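Local coordinates for naphthalene dioxygenase large subunit (Rhodococcus sp., PDB 2B1X), which is the large subunit of a Rieske-type ring-hydroxylating dioxygenase, carrying a Rieske [2Fe-2S] cluster and a mononuclear iron site, at residues T217-T220 with H221-M224. Numbering follows the deposited sequence.
Sequences TMMT and HRSM. With FE (Fe (III) ion), chain G.
The mononuclear iron site of the catalytic domain takes His221 from the junction of two short helices, where Thr220 CG2 lies over one face of its imidazole. That methyl stands 3.8 Å from the ring centroid of His221, displaced toward the rim, in a CH-pi contact. A chi1 of -64° puts Thr220 OG1 beside its backbone N and leaves CG2 anti to that N, where it meets the ring; the two side chains project in the same direction. His221 NE2 binds the iron at 2.1 Å; waters 3 and 4, His216 and Asp372 are also ligands.

His221 is the first residue to leave helical geometry after 217-220 and the N-cap of helix 222-227. Its N donates to Thr217 O at 3.0 Å, a distinctly bent bond (137° at the hydrogen) with the donor tilted from the carbonyl plane. The next amide, Arg222 N, reaches Met219 O at 3.2 Å more straightly, but arrives from above the carbonyl plane. Beside this turn Met219, folded back by turns at its second and third torsions, brings CE to 3.8 Å from Arg222 CB. Arg222 extends past Met218 O, to which its NH1 is joined through water 1, lying in plane at the guanidinium edge, while NH2 forms a salt bridge with Glu226. Water 2 similarly spans the junction, accepting from Ser223 N and probably donating to Thr220 O.

Thr220 OG1 lies within hydrogen-bonding reach of the carbonyls of Pro109 and Tyr110 of the second subunit, the latter from its Rieske cluster pocket, its single proton serving one or shared between them; Met219 O accepts from Trp87 of the small subunit. Within the chain, Thr220 and Ser223 pack on helix 369-382, which supplies Asp372 to the iron.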
loop_
_atom_site.group_PDB
_atom_site.type_symbol
_atom_site.label_atom_id
_atom_site.label_comp_id
_atom_site.label_asym_id
_atom_site.label_seq_id
_atom_site.Cartn_x
_atom_site.Cartn_y
_atom_site.Cartn_z
ATOM N N THR A 217 -22.642 13.328 -21.273
ATOM C CA THR A 217 -23.564 12.232 -21.589
ATOM C C THR A 217 -23.274 11.615 -22.955
ATOM O O THR A 217 -23.098 10.412 -23.028
ATOM C CB THR A 217 -25.004 12.720 -21.548
ATOM O OG1 THR A 217 -25.326 13.149 -20.229
ATOM C CG2 THR A 217 -25.983 11.556 -21.800
ATOM N N MET A 218 -23.137 12.439 -24.011
ATOM C CA MET A 218 -23.022 11.898 -25.392
ATOM C C MET A 218 -21.808 10.959 -25.601
ATOM O O MET A 218 -21.915 9.962 -26.309
ATOM C CB MET A 218 -23.037 13.002 -26.453
ATOM C CG MET A 218 -24.211 14.005 -26.375
ATOM S SD MET A 218 -23.997 15.313 -27.713
ATOM C CE MET A 218 -22.927 16.488 -26.829
ATOM N N MET A 219 -20.655 11.301 -25.009
ATOM C CA MET A 219 -19.473 10.446 -25.125
ATOM C C MET A 219 -19.275 9.470 -23.950
ATOM O O MET A 219 -19.159 8.253 -24.164
ATOM C CB MET A 219 -18.222 11.254 -25.368
ATOM C CG MET A 219 -16.991 10.367 -25.686
ATOM S SD MET A 219 -17.054 9.757 -27.411
ATOM C CE MET A 219 -17.975 8.388 -27.284
ATOM N N THR A 220 -19.254 9.987 -22.715
ATOM C CA THR A 220 -19.051 9.103 -21.554
ATOM C C THR A 220 -20.096 7.990 -21.504
ATOM O O THR A 220 -19.801 6.824 -21.164
ATOM C CB THR A 220 -19.101 9.895 -20.216
ATOM O OG1 THR A 220 -18.011 10.834 -20.176
ATOM C CG2 THR A 220 -18.805 8.957 -19.026
ATOM N N HIS A 221 -21.328 8.363 -21.811
ATOM C CA HIS A 221 -22.440 7.440 -21.728
ATOM C C HIS A 221 -22.993 6.987 -23.078
ATOM O O HIS A 221 -24.167 6.577 -23.181
ATOM C CB HIS A 221 -23.526 8.048 -20.829
ATOM C CG HIS A 221 -23.021 8.383 -19.464
ATOM N ND1 HIS A 221 -22.329 7.470 -18.696
ATOM C CD2 HIS A 221 -23.038 9.542 -18.759
ATOM C CE1 HIS A 221 -21.952 8.051 -17.569
ATOM N NE2 HIS A 221 -22.366 9.304 -17.581
ATOM N N ARG A 222 -22.129 7.027 -24.093
ATOM C CA ARG A 222 -22.432 6.565 -25.424
ATOM C C ARG A 222 -22.954 5.122 -25.439
ATOM O O ARG A 222 -23.889 4.829 -26.181
ATOM C CB ARG A 222 -21.198 6.668 -26.314
ATOM C CG ARG A 222 -21.435 6.308 -27.788
ATOM C CD ARG A 222 -22.589 7.054 -28.466
ATOM N NE ARG A 222 -22.954 6.419 -29.735
ATOM C CZ ARG A 222 -23.895 6.851 -30.569
ATOM N NH1 ARG A 222 -24.623 7.920 -30.281
ATOM N NH2 ARG A 222 -24.102 6.191 -31.702
ATOM N N SER A 223 -22.360 4.233 -24.635
ATOM C CA SER A 223 -22.863 2.860 -24.514
ATOM C C SER A 223 -24.336 2.834 -24.115
ATOM O O SER A 223 -25.101 2.000 -24.606
ATOM C CB SER A 223 -22.050 2.071 -23.494
ATOM O OG SER A 223 -22.223 2.614 -22.191
ATOM N N MET A 224 -24.716 3.715 -23.190
ATOM C CA MET A 224 -26.087 3.769 -22.690
ATOM C C MET A 224 -27.044 4.425 -23.692
ATOM O O MET A 224 -28.216 4.054 -23.758
ATOM C CB MET A 224 -26.146 4.459 -21.310
ATOM C CG MET A 224 -25.293 3.783 -20.212
ATOM S SD MET A 224 -25.669 2.023 -20.007
ATOM C CE MET A 224 -26.976 2.068 -18.800
HETATM FE FE FE G . -22.098 10.724 -16.007
HETATM O O HOH W 1 -24.068 9.893 -28.206
HETATM O O HOH W 2 -20.181 4.711 -22.632
HETATM O O HOH W 3 -24.253 11.216 -15.873
HETATM O O HOH W 4 -22.094 11.836 -14.018
#